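Side-chain contacts in tRNA(Ile2) 2-agmatinylcytidine synthetase TiaS (PDB 5XOB), which uses ATP to attach agmatine to the wobble cytidine of a minor isoleucine tRNA, forming 2-agmatinylcytidine and switching the codon read from AUG to AUA: residues A[99-104]-A[127-132]; A[121-126]-A[133-138]; A[285-290]-A[309-314]; A[348-353]-A[366-371]. All blocks are in the same frame, centred on the assembly; numbering follows the deposited sequence.

Interaction 1 of 4, residues A[99-104]-A[127-132]; sequences EELAVK and GKYFIP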
# COMPACT_ATOMS: atom_id res chain seq x y z
N GLU A 99 28.13 6.60 -6.50
CA GLU A 99 27.75 5.66 -5.44
C GLU A 99 27.93 6.30 -4.07
O GLU A 99 27.04 6.26 -3.22
CB GLU A 99 28.60 4.40 -5.54
CG GLU A 99 28.04 3.22 -4.78
CD GLU A 99 28.85 1.96 -5.03
OE1 GLU A 99 30.06 2.07 -5.33
OE2 GLU A 99 28.26 0.87 -4.92
N GLU A 100 29.10 6.93 -3.88
CA GLU A 100 29.48 7.57 -2.62
C GLU A 100 28.53 8.72 -2.23
O GLU A 100 28.42 9.06 -1.05
CB GLU A 100 30.91 8.13 -2.71
CG GLU A 100 31.90 7.27 -3.49
CD GLU A 100 33.33 7.77 -3.36
OE1 GLU A 100 33.52 9.00 -3.20
OE2 GLU A 100 34.26 6.94 -3.42
N LEU A 101 27.87 9.31 -3.22
CA LEU A 101 27.01 10.47 -3.01
C LEU A 101 25.53 10.11 -2.77
O LEU A 101 24.75 10.94 -2.29
CB LEU A 101 27.17 11.41 -4.21
CG LEU A 101 26.80 12.90 -4.15
CD1 LEU A 101 25.56 13.22 -4.97
CD2 LEU A 101 26.65 13.42 -2.73
N ALA A 102 25.14 8.87 -3.09
CA ALA A 102 23.75 8.42 -2.92
C ALA A 102 23.29 8.50 -1.48
O ALA A 102 22.15 8.85 -1.19
CB ALA A 102 23.59 6.99 -3.43
N VAL A 103 24.20 8.15 -0.57
CA VAL A 103 23.92 8.13 0.85
C VAL A 103 23.43 9.50 1.34
O VAL A 103 22.51 9.56 2.16
CB VAL A 103 25.14 7.61 1.66
CG1 VAL A 103 26.31 8.59 1.61
CG2 VAL A 103 24.77 7.30 3.11
N LYS A 104 24.01 10.58 0.83
CA LYS A 104 23.59 11.93 1.24
C LYS A 104 22.14 12.27 0.87
O LYS A 104 21.59 13.26 1.35
CB LYS A 104 24.55 13.00 0.69
CG LYS A 104 25.90 12.99 1.39
CD LYS A 104 26.81 14.10 0.89
CE LYS A 104 28.27 13.81 1.21
NZ LYS A 104 29.19 14.44 0.22
N GLY A 127 22.03 21.43 -7.75
CA GLY A 127 23.02 22.51 -7.80
C GLY A 127 24.09 22.34 -6.74
O GLY A 127 25.28 22.56 -6.99
N LYS A 128 23.65 21.94 -5.55
CA LYS A 128 24.53 21.79 -4.39
C LYS A 128 25.58 20.70 -4.57
O LYS A 128 26.70 20.82 -4.07
CB LYS A 128 23.70 21.53 -3.14
CG LYS A 128 24.53 21.29 -1.89
CD LYS A 128 23.73 21.48 -0.62
CE LYS A 128 24.05 20.39 0.39
NZ LYS A 128 23.26 20.53 1.64
N TYR A 129 25.22 19.62 -5.26
CA TYR A 129 26.16 18.53 -5.49
C TYR A 129 26.60 18.40 -6.94
O TYR A 129 27.24 17.41 -7.32
CB TYR A 129 25.56 17.22 -5.00
CG TYR A 129 25.36 17.19 -3.52
CD1 TYR A 129 26.44 17.15 -2.65
CD2 TYR A 129 24.08 17.20 -2.96
CE1 TYR A 129 26.27 17.12 -1.27
CE2 TYR A 129 23.89 17.16 -1.59
CZ TYR A 129 24.99 17.12 -0.74
OH TYR A 129 24.81 17.08 0.62
N PHE A 130 26.29 19.42 -7.76
CA PHE A 130 26.69 19.43 -9.16
C PHE A 130 26.33 18.08 -9.78
O PHE A 130 27.14 17.45 -10.46
CB PHE A 130 28.19 19.75 -9.28
CG PHE A 130 28.68 20.79 -8.30
CD1 PHE A 130 28.54 22.15 -8.57
CD2 PHE A 130 29.26 20.40 -7.09
CE1 PHE A 130 28.98 23.10 -7.66
CE2 PHE A 130 29.70 21.35 -6.18
CZ PHE A 130 29.56 22.70 -6.46
N ILE A 131 25.11 17.63 -9.49
CA ILE A 131 24.61 16.36 -10.01
C ILE A 131 24.18 16.60 -11.44
O ILE A 131 23.42 17.54 -11.72
CB ILE A 131 23.41 15.80 -9.21
CG1 ILE A 131 23.80 15.56 -7.75
CG2 ILE A 131 22.94 14.47 -9.82
CD1 ILE A 131 22.62 15.38 -6.83
N PRO A 132 24.68 15.77 -12.36
CA PRO A 132 24.22 15.82 -13.73
C PRO A 132 22.83 15.21 -13.84
O PRO A 132 22.51 14.26 -13.13
CB PRO A 132 25.24 14.97 -14.49
CG PRO A 132 26.37 14.72 -13.54
CD PRO A 132 25.77 14.79 -12.18

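Interaction 2 of 4, residues A[121-126]-A[133-138]; sequences EALFVI and HLRHKK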
# COMPACT_ATOMS: atom_id res chain seq x y z
N GLU A 121 13.40 22.36 -4.33
CA GLU A 121 14.23 21.57 -3.44
C GLU A 121 15.07 20.58 -4.24
O GLU A 121 16.29 20.53 -4.06
CB GLU A 121 13.36 20.83 -2.42
CG GLU A 121 14.18 19.99 -1.44
CD GLU A 121 13.56 19.86 -0.06
OE1 GLU A 121 12.34 20.14 0.09
OE2 GLU A 121 14.29 19.45 0.88
N ALA A 122 14.44 19.81 -5.12
CA ALA A 122 15.18 18.91 -6.02
C ALA A 122 16.30 19.68 -6.70
O ALA A 122 17.46 19.24 -6.72
CB ALA A 122 14.25 18.29 -7.06
N LEU A 123 15.96 20.84 -7.25
CA LEU A 123 16.93 21.65 -7.97
C LEU A 123 18.03 22.14 -7.07
O LEU A 123 19.19 22.15 -7.47
CB LEU A 123 16.24 22.84 -8.61
CG LEU A 123 15.25 22.50 -9.72
CD1 LEU A 123 14.48 23.75 -10.14
CD2 LEU A 123 15.96 21.87 -10.91
N PHE A 124 17.67 22.57 -5.87
CA PHE A 124 18.68 23.05 -4.94
C PHE A 124 19.72 21.98 -4.68
O PHE A 124 20.93 22.24 -4.72
CB PHE A 124 18.05 23.48 -3.62
CG PHE A 124 19.06 23.83 -2.56
CD1 PHE A 124 19.72 25.05 -2.59
CD2 PHE A 124 19.36 22.93 -1.55
CE1 PHE A 124 20.66 25.38 -1.63
CE2 PHE A 124 20.30 23.25 -0.58
CZ PHE A 124 20.95 24.48 -0.62
N VAL A 125 19.25 20.77 -4.43
CA VAL A 125 20.12 19.64 -4.12
C VAL A 125 21.04 19.35 -5.30
O VAL A 125 22.24 19.11 -5.12
CB VAL A 125 19.28 18.38 -3.79
CG1 VAL A 125 20.16 17.14 -3.69
CG2 VAL A 125 18.53 18.58 -2.49
N ILE A 126 20.48 19.37 -6.50
CA ILE A 126 21.26 19.11 -7.70
C ILE A 126 22.37 20.14 -7.87
O ILE A 126 23.52 19.77 -8.09
CB ILE A 126 20.36 19.07 -8.96
CG1 ILE A 126 19.49 17.81 -8.91
CG2 ILE A 126 21.22 19.06 -10.22
CD1 ILE A 126 18.33 17.80 -9.88
N HIS A 133 22.03 15.76 -14.73
CA HIS A 133 20.61 15.48 -14.74
C HIS A 133 19.98 15.84 -16.07
O HIS A 133 20.55 16.61 -16.85
CB HIS A 133 19.94 16.28 -13.64
CG HIS A 133 20.11 17.76 -13.78
ND1 HIS A 133 21.33 18.39 -13.62
CD2 HIS A 133 19.22 18.74 -14.06
CE1 HIS A 133 21.18 19.69 -13.80
NE2 HIS A 133 19.91 19.93 -14.06
N LEU A 134 18.80 15.28 -16.32
CA LEU A 134 17.99 15.61 -17.49
C LEU A 134 16.62 16.02 -17.00
O LEU A 134 16.08 15.40 -16.09
CB LEU A 134 17.85 14.39 -18.40
CG LEU A 134 19.17 13.86 -18.96
CD1 LEU A 134 18.99 12.45 -19.49
CD2 LEU A 134 19.69 14.78 -20.06
N ARG A 135 16.06 17.07 -17.59
CA ARG A 135 14.67 17.46 -17.31
C ARG A 135 14.03 17.90 -18.61
O ARG A 135 14.03 19.08 -18.95
CB ARG A 135 14.62 18.55 -16.23
CG ARG A 135 15.22 19.89 -16.62
CD ARG A 135 15.86 20.63 -15.46
NE ARG A 135 15.17 21.87 -15.08
CZ ARG A 135 15.78 22.95 -14.58
NH1 ARG A 135 17.11 22.97 -14.41
NH2 ARG A 135 15.08 24.02 -14.25
N HIS A 136 13.47 16.95 -19.34
CA HIS A 136 13.07 17.22 -20.71
C HIS A 136 11.95 18.24 -20.83
O HIS A 136 11.81 18.87 -21.89
CB HIS A 136 12.70 15.93 -21.43
CG HIS A 136 13.89 15.12 -21.81
ND1 HIS A 136 14.67 14.47 -20.87
CD2 HIS A 136 14.48 14.89 -23.01
CE1 HIS A 136 15.67 13.86 -21.49
NE2 HIS A 136 15.58 14.10 -22.78
N LYS A 137 11.17 18.41 -19.77
CA LYS A 137 10.14 19.43 -19.76
C LYS A 137 10.18 20.14 -18.41
O LYS A 137 11.17 20.80 -18.08
CB LYS A 137 8.77 18.78 -20.05
CG LYS A 137 8.79 17.82 -21.23
CD LYS A 137 7.47 17.69 -21.95
CE LYS A 137 6.28 17.61 -21.01
NZ LYS A 137 5.08 17.04 -21.67
N LYS A 138 9.10 20.02 -17.65
CA LYS A 138 9.12 20.36 -16.25
C LYS A 138 10.08 19.35 -15.58
O LYS A 138 10.33 18.25 -16.10
CB LYS A 138 7.70 20.27 -15.66
CG LYS A 138 7.37 21.33 -14.62
CD LYS A 138 5.90 21.24 -14.24
CE LYS A 138 5.57 22.07 -13.01
NZ LYS A 138 4.22 21.72 -12.45

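Interaction 3 of 4, residues A[285-290]-A[309-314]; sequences VFFEID and NVIRLL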
# COMPACT_ATOMS: atom_id res chain seq x y z
N VAL A 285 -18.30 3.22 5.57
CA VAL A 285 -18.56 3.02 6.99
C VAL A 285 -17.65 3.94 7.80
O VAL A 285 -16.46 3.68 7.88
CB VAL A 285 -18.29 1.55 7.37
CG1 VAL A 285 -18.61 1.28 8.83
CG2 VAL A 285 -19.06 0.60 6.46
N PHE A 286 -18.20 4.99 8.40
CA PHE A 286 -17.37 5.96 9.15
C PHE A 286 -17.46 5.78 10.64
O PHE A 286 -18.41 5.19 11.15
CB PHE A 286 -17.78 7.40 8.84
CG PHE A 286 -17.48 7.83 7.45
CD1 PHE A 286 -16.54 8.83 7.20
CD2 PHE A 286 -18.12 7.24 6.37
CE1 PHE A 286 -16.27 9.23 5.91
CE2 PHE A 286 -17.85 7.64 5.08
CZ PHE A 286 -16.92 8.63 4.84
N PHE A 287 -16.47 6.31 11.34
CA PHE A 287 -16.50 6.39 12.78
C PHE A 287 -15.46 7.39 13.24
O PHE A 287 -14.82 8.04 12.41
CB PHE A 287 -16.31 5.02 13.43
CG PHE A 287 -14.99 4.38 13.13
CD1 PHE A 287 -13.91 4.57 13.99
CD2 PHE A 287 -14.83 3.56 12.03
CE1 PHE A 287 -12.69 3.98 13.73
CE2 PHE A 287 -13.61 2.96 11.77
CZ PHE A 287 -12.54 3.17 12.62
N GLU A 288 -15.31 7.53 14.55
CA GLU A 288 -14.41 8.52 15.13
C GLU A 288 -13.77 7.97 16.38
O GLU A 288 -14.32 7.11 17.06
CB GLU A 288 -15.14 9.80 15.51
CG GLU A 288 -15.10 10.91 14.47
CD GLU A 288 -15.66 12.22 15.00
OE1 GLU A 288 -15.64 12.43 16.24
OE2 GLU A 288 -16.11 13.05 14.18
N ILE A 289 -12.61 8.53 16.69
CA ILE A 289 -11.80 8.11 17.81
C ILE A 289 -11.23 9.37 18.45
O ILE A 289 -11.03 10.38 17.77
CB ILE A 289 -10.67 7.17 17.34
CG1 ILE A 289 -9.81 7.86 16.26
CG2 ILE A 289 -11.24 5.87 16.79
CD1 ILE A 289 -8.61 7.07 15.79
N ASP A 290 -10.99 9.33 19.76
CA ASP A 290 -10.32 10.44 20.43
C ASP A 290 -8.84 10.14 20.55
O ASP A 290 -8.45 9.07 21.05
CB ASP A 290 -10.91 10.73 21.82
CG ASP A 290 -10.32 12.00 22.46
OD1 ASP A 290 -9.20 11.92 23.01
OD2 ASP A 290 -10.97 13.06 22.41
N ASN A 309 -17.11 -5.24 7.48
CA ASN A 309 -17.80 -6.06 8.47
C ASN A 309 -17.18 -5.94 9.86
O ASN A 309 -17.89 -5.71 10.84
CB ASN A 309 -17.82 -7.53 8.04
CG ASN A 309 -18.46 -7.73 6.68
OD1 ASN A 309 -19.00 -6.79 6.09
ND2 ASN A 309 -18.39 -8.95 6.17
N VAL A 310 -15.86 -6.07 9.95
CA VAL A 310 -15.16 -6.00 11.24
C VAL A 310 -15.21 -4.58 11.80
O VAL A 310 -15.28 -4.39 13.01
CB VAL A 310 -13.69 -6.53 11.21
CG1 VAL A 310 -13.53 -7.71 10.26
CG2 VAL A 310 -12.69 -5.42 10.87
N ILE A 311 -15.16 -3.58 10.92
CA ILE A 311 -15.27 -2.19 11.35
C ILE A 311 -16.67 -1.91 11.88
O ILE A 311 -16.81 -1.28 12.92
CB ILE A 311 -14.94 -1.20 10.22
CG1 ILE A 311 -13.46 -1.31 9.81
CG2 ILE A 311 -15.27 0.23 10.64
CD1 ILE A 311 -12.46 -0.98 10.91
N ARG A 312 -17.70 -2.38 11.18
CA ARG A 312 -19.09 -2.15 11.59
C ARG A 312 -19.38 -2.56 13.04
O ARG A 312 -20.29 -2.01 13.67
CB ARG A 312 -20.07 -2.85 10.64
CG ARG A 312 -20.25 -2.13 9.31
CD ARG A 312 -21.65 -2.31 8.72
NE ARG A 312 -21.64 -2.04 7.28
CZ ARG A 312 -21.22 -2.89 6.35
NH1 ARG A 312 -20.75 -4.10 6.69
NH2 ARG A 312 -21.25 -2.54 5.07
N LEU A 313 -18.61 -3.51 13.57
CA LEU A 313 -18.81 -3.98 14.94
C LEU A 313 -18.48 -2.92 16.00
O LEU A 313 -19.40 -2.35 16.60
CB LEU A 313 -18.01 -5.26 15.20
CG LEU A 313 -18.34 -6.46 14.30
CD1 LEU A 313 -17.74 -7.74 14.86
CD2 LEU A 313 -19.84 -6.62 14.10
N LEU A 314 -17.19 -2.66 16.20
CA LEU A 314 -16.67 -1.89 17.36
C LEU A 314 -17.60 -0.82 17.97
O LEU A 314 -18.42 -0.20 17.28
CB LEU A 314 -15.26 -1.32 17.06
CG LEU A 314 -14.97 -0.06 16.21
CD1 LEU A 314 -13.66 -0.25 15.45
CD2 LEU A 314 -16.07 0.31 15.24

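Interaction 4 of 4, residues A[348-353]-A[366-371]; sequences KNPICP and QGFRCK. With ZN (zinc ion), chain B.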
# COMPACT_ATOMS: atom_id res chain seq x y z
N LYS A 348 -30.17 -5.81 33.32
CA LYS A 348 -31.36 -6.18 32.58
C LYS A 348 -32.27 -7.12 33.35
O LYS A 348 -31.90 -7.64 34.39
CB LYS A 348 -30.95 -6.81 31.25
CG LYS A 348 -30.33 -8.19 31.36
CD LYS A 348 -29.71 -8.60 30.03
CE LYS A 348 -29.82 -10.10 29.79
NZ LYS A 348 -29.09 -10.51 28.56
N ASN A 349 -33.47 -7.33 32.82
CA ASN A 349 -34.44 -8.18 33.50
C ASN A 349 -33.99 -9.62 33.55
O ASN A 349 -33.34 -10.09 32.61
CB ASN A 349 -35.82 -8.10 32.85
CG ASN A 349 -36.54 -6.80 33.17
OD1 ASN A 349 -35.92 -5.81 33.55
ND2 ASN A 349 -37.85 -6.81 33.01
N PRO A 350 -34.34 -10.32 34.64
CA PRO A 350 -33.96 -11.72 34.81
C PRO A 350 -34.62 -12.62 33.78
O PRO A 350 -35.75 -12.37 33.37
CB PRO A 350 -34.47 -12.06 36.22
CG PRO A 350 -34.90 -10.78 36.84
CD PRO A 350 -35.23 -9.86 35.71
N ILE A 351 -33.91 -13.67 33.39
CA ILE A 351 -34.43 -14.68 32.48
C ILE A 351 -35.19 -15.71 33.31
O ILE A 351 -34.67 -16.20 34.32
CB ILE A 351 -33.28 -15.37 31.70
CG1 ILE A 351 -32.50 -14.35 30.85
CG2 ILE A 351 -33.81 -16.51 30.83
CD1 ILE A 351 -33.32 -13.54 29.87
N CYS A 352 -36.42 -16.04 32.90
CA CYS A 352 -37.21 -17.06 33.58
C CYS A 352 -36.51 -18.42 33.53
O CYS A 352 -36.09 -18.85 32.46
CB CYS A 352 -38.60 -17.17 32.97
SG CYS A 352 -39.61 -18.47 33.74
N PRO A 353 -36.40 -19.11 34.68
CA PRO A 353 -35.64 -20.36 34.75
C PRO A 353 -36.33 -21.54 34.08
O PRO A 353 -35.65 -22.48 33.64
CB PRO A 353 -35.52 -20.63 36.26
CG PRO A 353 -36.14 -19.45 36.95
CD PRO A 353 -37.06 -18.83 35.96
N GLN A 366 -42.21 -3.98 42.80
CA GLN A 366 -42.71 -5.36 42.87
C GLN A 366 -41.83 -6.42 42.19
O GLN A 366 -42.27 -7.56 42.02
CB GLN A 366 -44.13 -5.42 42.30
CG GLN A 366 -45.19 -4.76 43.18
CD GLN A 366 -45.22 -5.36 44.58
OE1 GLN A 366 -45.46 -6.56 44.74
NE2 GLN A 366 -44.97 -4.53 45.59
N GLY A 367 -40.60 -6.07 41.82
CA GLY A 367 -39.69 -7.06 41.24
C GLY A 367 -40.18 -7.56 39.89
O GLY A 367 -40.79 -6.80 39.12
N PHE A 368 -39.93 -8.84 39.60
CA PHE A 368 -40.24 -9.41 38.27
C PHE A 368 -40.97 -10.75 38.36
O PHE A 368 -40.96 -11.43 39.38
CB PHE A 368 -38.96 -9.56 37.43
CG PHE A 368 -38.06 -8.36 37.51
CD1 PHE A 368 -38.24 -7.28 36.65
CD2 PHE A 368 -37.04 -8.30 38.45
CE1 PHE A 368 -37.41 -6.17 36.72
CE2 PHE A 368 -36.21 -7.19 38.54
CZ PHE A 368 -36.40 -6.12 37.67
N ARG A 369 -41.60 -11.11 37.24
CA ARG A 369 -42.49 -12.26 37.17
C ARG A 369 -42.43 -12.88 35.78
O ARG A 369 -41.99 -12.25 34.82
CB ARG A 369 -43.92 -11.82 37.46
N CYS A 370 -42.86 -14.13 35.70
CA CYS A 370 -43.19 -14.74 34.43
C CYS A 370 -44.54 -15.38 34.62
O CYS A 370 -44.65 -16.39 35.31
CB CYS A 370 -42.15 -15.78 34.03
SG CYS A 370 -42.72 -16.94 32.78
N LYS A 371 -45.57 -14.77 34.04
CA LYS A 371 -46.96 -15.14 34.29
C LYS A 371 -47.37 -16.50 33.70
O LYS A 371 -48.28 -17.15 34.21
CB LYS A 371 -47.89 -14.04 33.78
ZN ZN B . -41.31 -18.74 31.99

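Interaction 1 of 4, residues A[99-104]-A[127-132]
The hydroxyl oxygen of Tyr129 rests on the aliphatic chain of Lys104, with Tyr129 OH 3.6 Å from Lys104 CD and 4.1 Å from Lys104 CB. Across the contact, methylene carbons rather than the ammonium group therefore meet the polar end of the tyrosine. The same Lys104 CD also comes to 3.8 Å from Tyr129 CE1, approaching the ring obliquely. Closer to the backbone of Tyr129, Leu101 CD2 lies over one ring face in a CH-pi contact, 4.1 Å from the ring centroid and 23° off the normal. The methyl is shifted toward the rim, where Leu101 CD2 is 3.7 Å from Tyr129 CD1. Lys128 CG covers the opposite face, so the aromatic ring is sandwiched between two aliphatic groups. Leu101 reaches over because its CG stands anti to the backbone N (chi1 -159°), and its two methyls then divide the work: CD2 takes the ring, while Leu101 CD1 goes on to Ile131 CG1 at 4.0 Å. Ile131 is buried and leans in turn on Val95 and Val97 of strand 93-98. The chain leaves helix 119-129 through a Schellman motif, with Phe130 at positive phi (48°), and Ile131 follows directly. The short helix 99-102 is itself tied to strand 2-8 by the salt bridge of Glu99 with Arg2 and by Ala102 on Trp4. The chemistry is thus dispersive, methyls and methylenes against an aromatic surface, which suggests that shape, more than any directional bond, sets how helix 99-102 and the residues after it meet the C-terminal end of helix 119-129 in the TCKD domain.

Interaction 2 of 4, residues A[121-126]-A[133-138]
Ile126, in the last turns of helix 119-129, and His133, which opens strand 133-135, are the points of nearest backbone approach, their CA atoms 7.9 Å apart. A short connection separates the two segments, and between them the contacts are all side chain to side chain. Ile126 brings its CG2 branch down onto one face of the imidazole in a CH-pi contact, 3.8 Å from the ring centroid and 24° off the normal. The methyl sits toward one side of the ring, with Ile126 CG2 3.5 Å from His133 ND1 and 3.6 Å from His133 CE1. With CG placed between its backbone N and carbonyl carbon (chi1 60°), His133 folds its ring toward the helix, and ND1 hydrogen-bonds the carbonyl oxygen of Ile131. Were the ring of His133 cut back to an alanine, Ile126 CG2 would probably lose the flat surface it rests on and Ile131 O its imidazole partner. Strand 133-135 lies at one margin of a mixed eight-stranded sheet, paired with strand 93-98 through backbone bonds between Leu134 and Ala94. The usual alternation along a strand sends His133 and Arg135 to helix 119-129, while Leu134 packs on Val72 and Asn76 of helix 68-82, giving helix layers on both faces of the sheet edge. One turn back from Ile126, Leu123 lays CD2 over the centre of the Arg135 guanidinium, 3.8 Å from Arg135 CZ, and the two side chains cross at about a right angle. Arg135 bends at chi2 and chi3 to bring that flat group over the leucine. Leu142 of helix 141-150 touches both Ile126 and Arg135.

Interaction 3 of 4, residues A[285-290]-A[309-314]
Val285, at the start of the segment, meets helix 307-313 with both methyls: CG1 touches Ile311 and Arg312, while CG2 keeps to the Arg312 side chain. Val285 CG1 lies 3.9 Å from Ile311 CG2 and 3.8 Å from Arg312 CG, and Val285 CG2 lies 3.8 Å from Arg312 NE, approaching the guanidinium obliquely. The arginine's chain, bent at chi2, crosses the valine at about a right angle. Its NE forms a salt bridge with Asp279, and Arg312 NH1 makes a weak hydrogen bond of 3.3 Å to Asn309 OD1, which lies at the edge of the guanidinium and in its plane. A methionine in its place would probably leave Asp279 without this counter-charge and Asn309 OD1 without its weak bond. Phe286 turns away from the helix, its backbone bonded to Tyr278. Both segments belong to the OB fold, in which a helix between the third and fourth strands packs against the end of the barrel. Here helix 307-313 takes that place between strands 294-300 and 319-327, and the axes of strand 285-290 and helix 309-313 approach to 8.9 Å at an angle of 39°. Phe287 points back toward the helix. Its CG lies between the backbone N and carbonyl carbon (chi1 62°), which directs the ring at Ile311. Phe287 CE2 is 3.4 Å from Ile311 CG2, a close approach, and Phe287 CD2 is 3.6 Å from the same methyl. The two side chains cross nearly perpendicularly. Ile289, two residues on, sets its CG2 in plane at the edge of the Phe287 ring, and Leu333 of strand 330-333 touches both Phe287 and Ile311.

Interaction 4 of 4, residues A[348-353]-A[366-371]
Cys352 and Cys370 hold the zinc ion from the two segments, Cys352 SG at 2.5 Å and Cys370 SG at 2.4 Å, with the two sulfurs 3.6 Å apart. Cys355 and Cys373 complete the four-sulfur site, and the metal probably keeps these sulfurs as thiolates. Both cysteines of this contact carry SG anti to the backbone N (chi1 178° in Cys352), and Cys352 CB and Cys370 CB are in apolar contact at 4.0 Å. Farther out, Pro350 lies over one face of the Phe368 ring in a CH-pi contact, its CD 3.8 Å from the centroid and 19° off the normal. Asn349 approaches that ring obliquely near CD1 and CE1, Asn349 OD1 standing 3.5 Å from Phe368 CE1. Its amide plane is turned 55° from the ring, and Asn349 ND2 is hydrogen-bonded to Met359 O, which probably steadies that orientation. The contact belongs to the C-terminal zinc ribbon, the substrate-binding part of TiaS. The loop 349-353 leaves strand 345-348 and lies beside strand 368-370, the middle of a three-stranded antiparallel sheet between 360-361 and 375-377. From strand 375-377, Thr375 touches both cysteines and Ala377 touches Pro350.

From the N terminus, interactions 1 and 2 come first and cross: 99-104 opens, 121-126 follows, then 127-132 closes interaction 1 around the intervening helices, and 133-138 closes interaction 2 over six residues, the end of helix 119-129 and the turn after it. Both use helix 119-129 and they touch, Ile131 N lying 3.0 Å from Ile126 O in a probable hydrogen bond, so together they join that helix to the short helix 99-102 and to the edge strand of the TCKD sheet. Interaction 3 follows in series, closing 285-314 within the OB domain, its centre about 44 Å from that of interaction 2. Interaction 4 closes the zinc ribbon last, its nearest atoms about 17 Å from interaction 3.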